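Long-range contacts in pyridoxine 4-oxidase (Mesorhizobium loti, PDB 4HA6), which probably oxidises pyridoxine, a form of vitamin B6, at its 4-hydroxymethyl group to the aldehyde with bound FAD, as a member of the GMC oxidoreductase family: residues N1-V7 with D25-I31; L15-L20 with A497-R502; Q246-G252 with N472-D477. All coordinates share one frame; numbering follows the deposited sequence. Where two conformers were deposited one is given.

Contact 1. Residues N1-V7 with D25-I31; sequences NCDIVIV and DSRVLLI. With FAD (flavin-adenine dinucleotide), chain B.
A chi1 of 165° swings Val5 CG1 across from the backbone N to meet Ile31 CD1, while Val5 CG2 lies alongside Leu29 CD2, 3.8 Å away. The two strands are the first and second of the Rossmann-type βαβ unit: 4-7 and 28-31 are parallel neighbours joined through helix 11-20. Backbone N-H groups of Ile4, Leu29, Ile6 and Ile31 bond alternately to Arg27 O, Ile4 O, Leu29 O and Ile6 O, and the bond from Ile31 N to Ile6 O is 2.8 Å long. Beta-branched and leucine side chains suit both faces of such a buried sheet. On the face turned to helix 11-20, Ile4 CD1 lies beside Val28 CG2 at 3.7 Å, and Ile6 reaches Val28 CG1 with CD1 and Leu30 CD1 with CG2.

Just before the strand, Asp3 OD1 accepts from Arg27 N at 3.3 Å through its anti lone pair, so a side-chain oxygen takes up an N-H just before the first bridge. With an alanine here, the Arg27 N-H would be without this acceptor and the start of the pairing would probably be less firmly held. The aliphatic part of Arg27 lies extended against Asn1 CB and Cys2 SG. At the other end the strands meet the adenine of FAD: Ile31 O is 3.5 Å from C2A of FAD, and Val7 CG1 is 3.8 Å from N1A of FAD.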
loop_
_atom_site.group_PDB
_atom_site.type_symbol
_atom_site.label_atom_id
_atom_site.label_comp_id
_atom_site.label_asym_id
_atom_site.label_seq_id
_atom_site.Cartn_x
_atom_site.Cartn_y
_atom_site.Cartn_z
ATOM N N ASN A 1 17.945 5.450 20.526
ATOM C CA ASN A 1 18.403 4.641 21.639
ATOM C C ASN A 1 17.329 4.458 22.713
ATOM O O ASN A 1 16.418 3.636 22.558
ATOM C CB ASN A 1 19.668 5.250 22.249
ATOM C CG ASN A 1 20.888 4.396 22.022
ATOM O OD1 ASN A 1 20.913 3.566 21.111
ATOM N ND2 ASN A 1 21.910 4.585 22.853
ATOM N N CYS A 2 17.434 5.251 23.783
ATOM C CA CYS A 2 16.690 5.031 25.028
ATOM C C CYS A 2 15.241 5.544 25.021
ATOM O O CYS A 2 14.357 4.945 25.627
ATOM C CB CYS A 2 17.440 5.679 26.201
ATOM S SG CYS A 2 19.263 5.561 26.130
ATOM N N ASP A 3 14.999 6.666 24.363
ATOM C CA ASP A 3 13.687 7.290 24.451
ATOM C C ASP A 3 12.638 6.563 23.608
ATOM O O ASP A 3 11.586 6.179 24.123
ATOM C CB ASP A 3 13.759 8.770 24.062
ATOM C CG ASP A 3 14.141 9.664 25.227
ATOM O OD1 ASP A 3 15.089 10.465 25.063
ATOM O OD2 ASP A 3 13.487 9.579 26.294
ATOM N N ILE A 4 12.908 6.390 22.315
ATOM C CA ILE A 4 11.934 5.758 21.417
ATOM C C ILE A 4 12.587 4.720 20.530
ATOM O O ILE A 4 13.613 4.990 19.910
ATOM C CB ILE A 4 11.307 6.756 20.431
ATOM C CG1 ILE A 4 11.122 8.126 21.065
ATOM C CG2 ILE A 4 9.983 6.214 19.865
ATOM C CD1 ILE A 4 11.310 9.237 20.067
ATOM N N VAL A 5 11.963 3.555 20.424
ATOM C CA VAL A 5 12.413 2.546 19.474
ATOM C C VAL A 5 11.374 2.366 18.370
ATOM O O VAL A 5 10.193 2.148 18.652
ATOM C CB VAL A 5 12.684 1.199 20.163
ATOM C CG1 VAL A 5 12.776 0.095 19.129
ATOM C CG2 VAL A 5 13.971 1.275 20.969
ATOM N N ILE A 6 11.816 2.466 17.117
ATOM C CA ILE A 6 10.950 2.229 15.960
ATOM C C ILE A 6 11.257 0.862 15.355
ATOM O O ILE A 6 12.411 0.574 14.977
ATOM C CB ILE A 6 11.122 3.338 14.877
ATOM C CG1 ILE A 6 10.891 4.727 15.486
ATOM C CG2 ILE A 6 10.198 3.115 13.697
ATOM C CD1 ILE A 6 11.391 5.866 14.600
ATOM N N VAL A 7 10.228 0.019 15.262
ATOM C CA VAL A 7 10.403 -1.333 14.744
ATOM C C VAL A 7 9.968 -1.385 13.281
ATOM O O VAL A 7 8.776 -1.284 12.973
ATOM C CB VAL A 7 9.596 -2.364 15.556
ATOM C CG1 VAL A 7 9.774 -3.770 14.968
ATOM C CG2 VAL A 7 10.007 -2.329 17.030
ATOM N N ASP A 25 16.501 16.299 21.999
ATOM C CA ASP A 25 16.402 15.743 23.349
ATOM C C ASP A 25 15.818 14.333 23.304
ATOM O O ASP A 25 15.631 13.684 24.334
ATOM C CB ASP A 25 15.518 16.644 24.217
ATOM C CG ASP A 25 16.001 18.094 24.248
ATOM O OD1 ASP A 25 17.228 18.328 24.334
ATOM O OD2 ASP A 25 15.149 19.007 24.170
ATOM N N SER A 26 15.513 13.871 22.095
ATOM C CA SER A 26 14.953 12.538 21.897
ATOM C C SER A 26 16.019 11.598 21.358
ATOM O O SER A 26 16.726 11.932 20.408
ATOM C CB SER A 26 13.767 12.587 20.921
ATOM O OG SER A 26 12.608 13.115 21.547
ATOM N N ARG A 27 16.132 10.428 21.969
ATOM C CA ARG A 27 17.051 9.410 21.486
ATOM C C ARG A 27 16.242 8.363 20.730
ATOM O O ARG A 27 15.375 7.704 21.305
ATOM C CB ARG A 27 17.777 8.760 22.658
ATOM C CG ARG A 27 19.291 8.817 22.563
ATOM C CD ARG A 27 19.922 8.510 23.916
ATOM N NE ARG A 27 21.349 8.818 23.932
ATOM C CZ ARG A 27 22.050 9.062 25.036
ATOM N NH1 ARG A 27 21.456 9.038 26.222
ATOM N NH2 ARG A 27 23.346 9.336 24.956
ATOM N N VAL A 28 16.548 8.193 19.450
ATOM C CA VAL A 28 15.740 7.359 18.574
ATOM C C VAL A 28 16.549 6.196 18.011
ATOM O O VAL A 28 17.635 6.393 17.457
ATOM C CB VAL A 28 15.183 8.191 17.401
ATOM C CG1 VAL A 28 14.387 7.305 16.421
ATOM C CG2 VAL A 28 14.331 9.342 17.939
ATOM N N LEU A 29 16.026 4.983 18.173
ATOM C CA LEU A 29 16.635 3.793 17.578
ATOM C C LEU A 29 15.693 3.198 16.526
ATOM O O LEU A 29 14.510 2.953 16.801
ATOM C CB LEU A 29 16.953 2.753 18.659
ATOM C CG LEU A 29 17.293 1.333 18.200
ATOM C CD1 LEU A 29 18.606 1.332 17.420
ATOM C CD2 LEU A 29 17.358 0.387 19.410
ATOM N N LEU A 30 16.216 2.968 15.324
ATOM C CA LEU A 30 15.439 2.334 14.258
ATOM C C LEU A 30 15.934 0.904 14.046
ATOM O O LEU A 30 17.130 0.691 13.818
ATOM C CB LEU A 30 15.562 3.143 12.956
ATOM C CG LEU A 30 14.848 2.584 11.725
ATOM C CD1 LEU A 30 13.373 2.386 12.019
ATOM C CD2 LEU A 30 15.047 3.475 10.504
ATOM N N ILE A 31 15.031 -0.074 14.140
ATOM C CA ILE A 31 15.418 -1.488 13.977
ATOM C C ILE A 31 14.800 -2.086 12.716
ATOM O O ILE A 31 13.574 -2.224 12.629
ATOM C CB ILE A 31 15.021 -2.349 15.203
ATOM C CG1 ILE A 31 15.538 -1.714 16.496
ATOM C CG2 ILE A 31 15.527 -3.791 15.058
ATOM C CD1 ILE A 31 15.169 -2.494 17.750
HETATM P PA FAD B . 6.595 -1.351 4.802
HETATM O O1A FAD B . 7.006 -0.160 3.948
HETATM O O2A FAD B . 6.370 -2.676 4.130
HETATM O O5B FAD B . 7.721 -1.512 5.953
HETATM C C5B FAD B . 7.840 -2.639 6.816
HETATM C C4B FAD B . 9.309 -2.686 7.210
HETATM O O4B FAD B . 9.499 -3.304 8.488
HETATM C C3B FAD B . 10.113 -3.501 6.206
HETATM O O3B FAD B . 11.299 -2.741 5.917
HETATM C C2B FAD B . 10.446 -4.800 6.936
HETATM O O2B FAD B . 11.701 -5.348 6.496
HETATM C C1B FAD B . 10.479 -4.356 8.396
HETATM N N9A FAD B . 10.100 -5.404 9.390
HETATM C C8A FAD B . 9.069 -6.271 9.300
HETATM N N7A FAD B . 9.017 -7.064 10.405
HETATM C C5A FAD B . 10.027 -6.706 11.232
HETATM C C6A FAD B . 10.533 -7.136 12.562
HETATM N N6A FAD B . 9.920 -8.145 13.260
HETATM N N1A FAD B . 11.623 -6.488 13.063
HETATM C C2A FAD B . 12.228 -5.485 12.393
HETATM N N3A FAD B . 11.808 -5.050 11.183
HETATM C C4A FAD B . 10.733 -5.607 10.557
HETATM N N1 FAD B . 1.731 2.050 -2.896
HETATM C C2 FAD B . 1.451 3.174 -3.581
HETATM O O2 FAD B . 0.840 4.093 -2.991
HETATM N N3 FAD B . 1.776 3.333 -4.878
HETATM C C4 FAD B . 2.425 2.385 -5.576
HETATM O O4 FAD B . 2.710 2.543 -6.792
HETATM C C4X FAD B . 2.768 1.119 -4.891
HETATM N N5 FAD B . 3.403 0.108 -5.520
HETATM C C5X FAD B . 3.723 -1.034 -4.861
HETATM C C6 FAD B . 4.388 -2.067 -5.519
HETATM C C7 FAD B . 4.722 -3.235 -4.841
HETATM C C7M FAD B . 5.445 -4.342 -5.568
HETATM C C8 FAD B . 4.370 -3.384 -3.402
HETATM C C8M FAD B . 4.728 -4.652 -2.674
HETATM C C9 FAD B . 3.707 -2.357 -2.732
HETATM C C9A FAD B . 3.369 -1.192 -3.423
HETATM N N10 FAD B . 2.696 -0.151 -2.760
HETATM C C10 FAD B . 2.381 1.016 -3.471
HETATM C "C1'" FAD B . 2.326 -0.292 -1.346
HETATM C "C2'" FAD B . 3.212 0.523 -0.417
HETATM O "O2'" FAD B . 4.593 0.349 -0.772
HETATM C "C3'" FAD B . 2.953 0.015 1.003
HETATM O "O3'" FAD B . 1.536 0.040 1.242
HETATM C "C4'" FAD B . 3.674 0.860 2.038
HETATM O "O4'" FAD B . 5.077 0.854 1.720
HETATM C "C5'" FAD B . 3.432 0.334 3.457
HETATM O "O5'" FAD B . 4.445 0.868 4.307
HETATM P P FAD B . 4.541 0.378 5.828
HETATM O O1P FAD B . 5.410 1.332 6.637
HETATM O O2P FAD B . 3.155 0.031 6.335
HETATM O O3P FAD B . 5.288 -1.032 5.674
HETATM O O HOH W 1 20.190 6.664 18.981
#

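Contact 2. Residues L15-L20 with A497-R502; sequences LLAARL and AETFAR
Ala497 meets Leu15 and Leu16 of the facing helix: its CB is 3.9 Å from Leu15 CD2, and its carbonyl O lies beside Leu16 CD2. The small alanine lets two leucines come close to its helix.

Glu498 leaves the backbone with CG anti to N (chi1 177°) and then bends at chi2, which carries its carboxylate to the guanidinium of Arg19. The two planes are nearly coplanar, 27° apart. Arg19 NH1 lies 2.8 Å from Glu498 OE1 in a salt bridge, although neither of its hydrogen bonds to the carboxylate is strong: the one to OE1 is bent, and the straight one to OE2 is long at 3.3 Å. Bends at chi2 and chi3 fold the arginine back to make this reach, and its NH2 has a second acid in Glu22.

Phe500 CD1, on the ring edge, lies 4.0 Å from Leu16 CD2, while the ring also meets Phe474. Ala501 brings its CB to 3.8 Å from Arg19 CB, and Leu20 CD2 lies near Ala501 CA. One turn after Glu498, Arg502 NE donates in its guanidinium plane to the anti lone pair of Glu498 OE1, 2.9 Å away, so two arginines share one buried carboxylate and probably favour its ionised form.

Segments 15-20 and 497-502 run 24° apart with axes 9.6 Å from each other, setting helix 490-506 against the first helix of the Rossmann-type FAD-binding fold.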
loop_
_atom_site.group_PDB
_atom_site.type_symbol
_atom_site.label_atom_id
_atom_site.label_comp_id
_atom_site.label_asym_id
_atom_site.label_seq_id
_atom_site.Cartn_x
_atom_site.Cartn_y
_atom_site.Cartn_z
ATOM N N LEU A 15 10.214 7.611 7.667
ATOM C CA LEU A 15 9.688 8.947 7.980
ATOM C C LEU A 15 9.799 9.273 9.461
ATOM O O LEU A 15 10.091 10.415 9.840
ATOM C CB LEU A 15 8.215 9.073 7.549
ATOM C CG LEU A 15 7.553 10.461 7.614
ATOM C CD1 LEU A 15 6.428 10.551 6.563
ATOM C CD2 LEU A 15 7.009 10.817 9.011
ATOM N N LEU A 16 9.516 8.286 10.297
ATOM C CA LEU A 16 9.500 8.506 11.741
ATOM C C LEU A 16 10.904 8.671 12.299
ATOM O O LEU A 16 11.159 9.579 13.088
ATOM C CB LEU A 16 8.770 7.364 12.463
ATOM C CG LEU A 16 7.244 7.480 12.502
ATOM C CD1 LEU A 16 6.641 6.376 13.362
ATOM C CD2 LEU A 16 6.826 8.833 13.023
ATOM N N ALA A 17 11.805 7.771 11.911
ATOM C CA ALA A 17 13.212 7.888 12.298
ATOM C C ALA A 17 13.738 9.318 12.065
ATOM O O ALA A 17 14.370 9.912 12.944
ATOM C CB ALA A 17 14.044 6.880 11.534
ATOM N N ALA A 18 13.468 9.862 10.879
ATOM C CA ALA A 18 13.826 11.246 10.584
ATOM C C ALA A 18 13.077 12.228 11.492
ATOM O O ALA A 18 13.704 13.049 12.172
ATOM C CB ALA A 18 13.558 11.563 9.134
ATOM N N ARG A 19 11.745 12.145 11.505
ATOM C CA ARG A 19 10.936 13.181 12.152
ATOM C C ARG A 19 11.063 13.211 13.682
ATOM O O ARG A 19 11.203 14.288 14.271
ATOM C CB ARG A 19 9.474 13.110 11.691
ATOM C CG ARG A 19 9.295 13.533 10.205
ATOM C CD ARG A 19 8.646 14.901 10.040
ATOM N NE ARG A 19 8.997 15.791 11.127
ATOM C CZ ARG A 19 8.116 16.388 11.921
ATOM N NH1 ARG A 19 6.811 16.216 11.743
ATOM N NH2 ARG A 19 8.551 17.170 12.897
ATOM N N LEU A 20 11.046 12.042 14.320
ATOM C CA LEU A 20 11.194 11.975 15.771
ATOM C C LEU A 20 12.561 12.512 16.207
ATOM O O LEU A 20 12.652 13.252 17.178
ATOM C CB LEU A 20 10.962 10.540 16.287
ATOM C CG LEU A 20 9.564 9.993 15.988
ATOM C CD1 LEU A 20 9.273 8.676 16.707
ATOM C CD2 LEU A 20 8.519 11.023 16.344
ATOM N N ALA A 497 1.994 8.350 9.273
ATOM C CA ALA A 497 3.236 8.493 10.023
ATOM C C ALA A 497 3.459 9.966 10.401
ATOM O O ALA A 497 3.800 10.274 11.553
ATOM C CB ALA A 497 4.400 7.935 9.245
ATOM N N GLU A 498 3.248 10.872 9.442
ATOM C CA GLU A 498 3.434 12.294 9.721
ATOM C C GLU A 498 2.490 12.782 10.824
ATOM O O GLU A 498 2.919 13.541 11.699
ATOM C CB GLU A 498 3.283 13.151 8.459
ATOM C CG GLU A 498 3.390 14.673 8.690
ATOM C CD GLU A 498 4.735 15.131 9.270
ATOM O OE1 GLU A 498 4.779 16.230 9.865
ATOM O OE2 GLU A 498 5.753 14.416 9.130
ATOM N N THR A 499 1.224 12.354 10.822
ATOM C CA THR A 499 0.355 12.851 11.897
ATOM C C THR A 499 0.799 12.305 13.258
ATOM O O THR A 499 0.701 12.999 14.273
ATOM C CB THR A 499 -1.211 12.755 11.649
ATOM O OG1 THR A 499 -1.801 11.751 12.473
ATOM C CG2 THR A 499 -1.589 12.562 10.193
ATOM N N PHE A 500 1.336 11.090 13.286
ATOM C CA PHE A 500 1.865 10.595 14.550
ATOM C C PHE A 500 3.124 11.353 14.976
ATOM O O PHE A 500 3.353 11.561 16.167
ATOM C CB PHE A 500 2.151 9.104 14.501
ATOM C CG PHE A 500 2.750 8.581 15.767
ATOM C CD1 PHE A 500 4.128 8.504 15.925
ATOM C CD2 PHE A 500 1.931 8.197 16.818
ATOM C CE1 PHE A 500 4.681 8.028 17.103
ATOM C CE2 PHE A 500 2.472 7.717 17.991
ATOM C CZ PHE A 500 3.852 7.635 18.136
ATOM N N ALA A 501 3.956 11.756 14.016
ATOM C CA ALA A 501 5.164 12.510 14.362
ATOM C C ALA A 501 4.760 13.843 14.972
ATOM O O ALA A 501 5.331 14.287 15.967
ATOM C CB ALA A 501 6.035 12.732 13.147
ATOM N N ARG A 502 3.757 14.469 14.371
ATOM C CA ARG A 502 3.256 15.746 14.861
ATOM C C ARG A 502 2.679 15.601 16.267
ATOM O O ARG A 502 2.870 16.472 17.116
ATOM C CB ARG A 502 2.222 16.315 13.889
ATOM C CG ARG A 502 2.808 16.617 12.507
ATOM C CD ARG A 502 1.772 17.154 11.517
ATOM N NE ARG A 502 2.450 17.879 10.449
ATOM C CZ ARG A 502 2.004 19.007 9.907
ATOM N NH1 ARG A 502 0.854 19.536 10.305
ATOM N NH2 ARG A 502 2.701 19.595 8.954
#

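Contact 3. Residues Q246-G252 with N472-D477; sequences QIVLCAG and NLFVVD. With FAD (flavin-adenine dinucleotide), chain B.
Edge strand 473-475 pairs with its inner neighbour 246-249 in the five-stranded parallel sheet of the FAD-binding domain, and just past the strand ends both segments reach the dinucleotide. Ile247 N bonds to Asn472 O, Phe474 N to Ile247 O, Leu249 N to Phe474 O at 2.8 Å, and Val476 N to Leu249 O.

Apolar residues fill both faces. On the face of Ile247, Leu249 and Leu473, which meets strand 227-235 and helix 252-262, Leu473 CD1 lies 3.7 Å from Ile247 CG2 and also meets Leu249 CG, because the Leu473 CG stands anti to the backbone N (chi1 175°). On the reverse face Val248 CG1 meets CG2 of Val476, just past the strand, at 3.6 Å. Gln246 bends at chi2 and brings OE1 in plane to the ring edge of Phe474, 3.1 Å from CE2, where the slightly positive C-H at CE2 points toward the oxygen.

This strand order, 473-475 beside 246-249 beside 4-7, is that of a Rossmann-type fold, in which the ends of the strands gather round the cofactor. Beyond the strand, Gly252 N donates to Asp477 OD2 at 2.8 Å. The amide comes from above the carboxylate plane, 64° out of it. Ser256 OG also bonds to OD2, while OD1 is held by Ser479 OG, so the carboxylate has a partner on each oxygen. Glycine fits at Gly252 because a side chain there would run into its own preceding carbonyl and into FAD O3P. Asp477 CB is 3.3 Å from FAD O2P, and Ala251 CB is 3.6 Å from N7A of the adenine.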
loop_
_atom_site.group_PDB
_atom_site.type_symbol
_atom_site.label_atom_id
_atom_site.label_comp_id
_atom_site.label_asym_id
_atom_site.label_seq_id
_atom_site.Cartn_x
_atom_site.Cartn_y
_atom_site.Cartn_z
ATOM N N GLN A 246 9.460 4.369 24.884
ATOM C CA GLN A 246 8.308 4.321 23.970
ATOM C C GLN A 246 8.635 3.403 22.798
ATOM O O GLN A 246 9.770 3.398 22.318
ATOM C CB GLN A 246 7.966 5.722 23.441
ATOM C CG GLN A 246 7.754 6.770 24.527
ATOM C CD GLN A 246 6.473 6.542 25.295
ATOM O OE1 GLN A 246 5.465 6.134 24.720
ATOM N NE2 GLN A 246 6.500 6.801 26.601
ATOM N N ILE A 247 7.653 2.627 22.341
ATOM C CA ILE A 247 7.870 1.681 21.239
ATOM C C ILE A 247 6.823 1.942 20.152
ATOM O O ILE A 247 5.619 1.964 20.422
ATOM C CB ILE A 247 7.783 0.194 21.690
ATOM C CG1 ILE A 247 8.882 -0.153 22.710
ATOM C CG2 ILE A 247 7.878 -0.742 20.472
ATOM C CD1 ILE A 247 8.569 0.282 24.165
ATOM N N VAL A 248 7.292 2.171 18.933
ATOM C CA VAL A 248 6.408 2.396 17.800
ATOM C C VAL A 248 6.626 1.254 16.836
ATOM O O VAL A 248 7.760 1.008 16.424
ATOM C CB VAL A 248 6.745 3.710 17.062
ATOM C CG1 VAL A 248 5.781 3.937 15.903
ATOM C CG2 VAL A 248 6.696 4.886 18.021
ATOM N N LEU A 249 5.542 0.555 16.485
ATOM C CA LEU A 249 5.600 -0.524 15.494
ATOM C C LEU A 249 5.333 0.017 14.093
ATOM O O LEU A 249 4.274 0.627 13.837
ATOM C CB LEU A 249 4.576 -1.608 15.813
ATOM C CG LEU A 249 4.716 -2.330 17.147
ATOM C CD1 LEU A 249 3.942 -3.648 17.092
ATOM C CD2 LEU A 249 6.189 -2.590 17.466
ATOM N N CYS A 250 6.282 -0.225 13.190
ATOM C CA CYS A 250 6.139 0.154 11.791
ATOM C C CYS A 250 6.511 -1.033 10.905
ATOM O O CYS A 250 7.092 -0.865 9.835
ATOM C CB CYS A 250 7.055 1.334 11.477
ATOM S SG CYS A 250 6.680 2.830 12.447
ATOM N N ALA A 251 6.185 -2.235 11.365
ATOM C CA ALA A 251 6.533 -3.450 10.644
ATOM C C ALA A 251 5.560 -3.774 9.487
ATOM O O ALA A 251 5.751 -4.765 8.771
ATOM C CB ALA A 251 6.610 -4.612 11.619
ATOM N N GLY A 252 4.522 -2.960 9.297
ATOM C CA GLY A 252 3.631 -3.162 8.156
ATOM C C GLY A 252 2.442 -4.096 8.392
ATOM O O GLY A 252 2.315 -4.711 9.448
ATOM N N ASN A 472 2.541 2.510 26.463
ATOM C CA ASN A 472 3.685 3.071 25.757
ATOM C C ASN A 472 3.979 2.378 24.440
ATOM O O ASN A 472 5.125 2.412 23.970
ATOM C CB ASN A 472 4.929 3.032 26.649
ATOM C CG ASN A 472 5.399 1.625 26.907
ATOM O OD1 ASN A 472 4.630 0.663 26.775
ATOM N ND2 ASN A 472 6.669 1.486 27.262
ATOM N N LEU A 473 2.953 1.755 23.849
ATOM C CA LEU A 473 3.107 1.069 22.566
ATOM C C LEU A 473 2.178 1.637 21.504
ATOM O O LEU A 473 0.964 1.723 21.697
ATOM C CB LEU A 473 2.870 -0.439 22.735
ATOM C CG LEU A 473 2.864 -1.330 21.488
ATOM C CD1 LEU A 473 4.209 -1.339 20.811
ATOM C CD2 LEU A 473 2.464 -2.743 21.877
ATOM N N PHE A 474 2.754 2.003 20.364
ATOM C CA PHE A 474 1.979 2.589 19.279
ATOM C C PHE A 474 2.135 1.753 18.004
ATOM O O PHE A 474 3.135 1.047 17.833
ATOM C CB PHE A 474 2.406 4.051 19.074
ATOM C CG PHE A 474 2.365 4.870 20.350
ATOM C CD1 PHE A 474 1.247 5.637 20.665
ATOM C CD2 PHE A 474 3.429 4.833 21.251
ATOM C CE1 PHE A 474 1.192 6.373 21.850
ATOM C CE2 PHE A 474 3.383 5.571 22.433
ATOM C CZ PHE A 474 2.264 6.338 22.726
ATOM N N VAL A 475 1.123 1.785 17.141
ATOM C CA VAL A 475 1.191 1.098 15.854
ATOM C C VAL A 475 1.003 2.152 14.761
ATOM O O VAL A 475 -0.049 2.788 14.673
ATOM C CB VAL A 475 0.142 -0.012 15.737
ATOM C CG1 VAL A 475 0.324 -0.747 14.424
ATOM C CG2 VAL A 475 0.251 -0.997 16.933
ATOM N N VAL A 476 2.050 2.394 13.977
ATOM C CA VAL A 476 2.018 3.497 13.030
ATOM C C VAL A 476 2.479 3.029 11.660
ATOM O O VAL A 476 3.635 3.251 11.282
ATOM C CB VAL A 476 2.877 4.697 13.512
ATOM C CG1 VAL A 476 2.685 5.888 12.596
ATOM C CG2 VAL A 476 2.475 5.085 14.912
ATOM N N ASP A 477 1.563 2.374 10.933
ATOM C CA ASP A 477 1.794 1.907 9.566
ATOM C C ASP A 477 0.461 1.544 8.898
ATOM O O ASP A 477 -0.612 1.901 9.411
ATOM C CB ASP A 477 2.774 0.722 9.542
ATOM C CG ASP A 477 2.304 -0.449 10.394
ATOM O OD1 ASP A 477 1.067 -0.684 10.478
ATOM O OD2 ASP A 477 3.180 -1.130 10.986
HETATM P PA FAD B . 6.595 -1.351 4.802
HETATM O O1A FAD B . 7.006 -0.160 3.948
HETATM O O2A FAD B . 6.370 -2.676 4.130
HETATM O O5B FAD B . 7.721 -1.512 5.953
HETATM C C5B FAD B . 7.840 -2.639 6.816
HETATM C C4B FAD B . 9.309 -2.686 7.210
HETATM O O4B FAD B . 9.499 -3.304 8.488
HETATM C C3B FAD B . 10.113 -3.501 6.206
HETATM O O3B FAD B . 11.299 -2.741 5.917
HETATM C C2B FAD B . 10.446 -4.800 6.936
HETATM O O2B FAD B . 11.701 -5.348 6.496
HETATM C C1B FAD B . 10.479 -4.356 8.396
HETATM N N9A FAD B . 10.100 -5.404 9.390
HETATM C C8A FAD B . 9.069 -6.271 9.300
HETATM N N7A FAD B . 9.017 -7.064 10.405
HETATM C C5A FAD B . 10.027 -6.706 11.232
HETATM C C6A FAD B . 10.533 -7.136 12.562
HETATM N N6A FAD B . 9.920 -8.145 13.260
HETATM N N1A FAD B . 11.623 -6.488 13.063
HETATM C C2A FAD B . 12.228 -5.485 12.393
HETATM N N3A FAD B . 11.808 -5.050 11.183
HETATM C C4A FAD B . 10.733 -5.607 10.557
HETATM N N1 FAD B . 1.731 2.050 -2.896
HETATM C C2 FAD B . 1.451 3.174 -3.581
HETATM O O2 FAD B . 0.840 4.093 -2.991
HETATM N N3 FAD B . 1.776 3.333 -4.878
HETATM C C4 FAD B . 2.425 2.385 -5.576
HETATM O O4 FAD B . 2.710 2.543 -6.792
HETATM C C4X FAD B . 2.768 1.119 -4.891
HETATM N N5 FAD B . 3.403 0.108 -5.520
HETATM C C5X FAD B . 3.723 -1.034 -4.861
HETATM C C6 FAD B . 4.388 -2.067 -5.519
HETATM C C7 FAD B . 4.722 -3.235 -4.841
HETATM C C7M FAD B . 5.445 -4.342 -5.568
HETATM C C8 FAD B . 4.370 -3.384 -3.402
HETATM C C8M FAD B . 4.728 -4.652 -2.674
HETATM C C9 FAD B . 3.707 -2.357 -2.732
HETATM C C9A FAD B . 3.369 -1.192 -3.423
HETATM N N10 FAD B . 2.696 -0.151 -2.760
HETATM C C10 FAD B . 2.381 1.016 -3.471
HETATM C "C1'" FAD B . 2.326 -0.292 -1.346
HETATM C "C2'" FAD B . 3.212 0.523 -0.417
HETATM O "O2'" FAD B . 4.593 0.349 -0.772
HETATM C "C3'" FAD B . 2.953 0.015 1.003
HETATM O "O3'" FAD B . 1.536 0.040 1.242
HETATM C "C4'" FAD B . 3.674 0.860 2.038
HETATM O "O4'" FAD B . 5.077 0.854 1.720
HETATM C "C5'" FAD B . 3.432 0.334 3.457
HETATM O "O5'" FAD B . 4.445 0.868 4.307
HETATM P P FAD B . 4.541 0.378 5.828
HETATM O O1P FAD B . 5.410 1.332 6.637
HETATM O O2P FAD B . 3.155 0.031 6.335
HETATM O O3P FAD B . 5.288 -1.032 5.674
#

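Contacts 1 and 3 belong to one parallel sheet, in which strand 4-7 lies beside 246-249, and their centres are about 12 Å apart. Contact 2 stands on one face of that sheet, its centre about 12 Å from that of contact 1 and 11 Å from that of contact 3: Leu16 packs on Ile6 and Val248, and Phe500 on Phe474 and Val476. Along the chain, contact 1 closes before contact 3 opens, its segments alternate with those of contact 2, and contact 3 is nested inside the loop closed by contact 2. The FAD-binding fold is thus assembled from N-terminal, central and C-terminal parts of the chain, with contacts 1 and 3 both touching the cofactor.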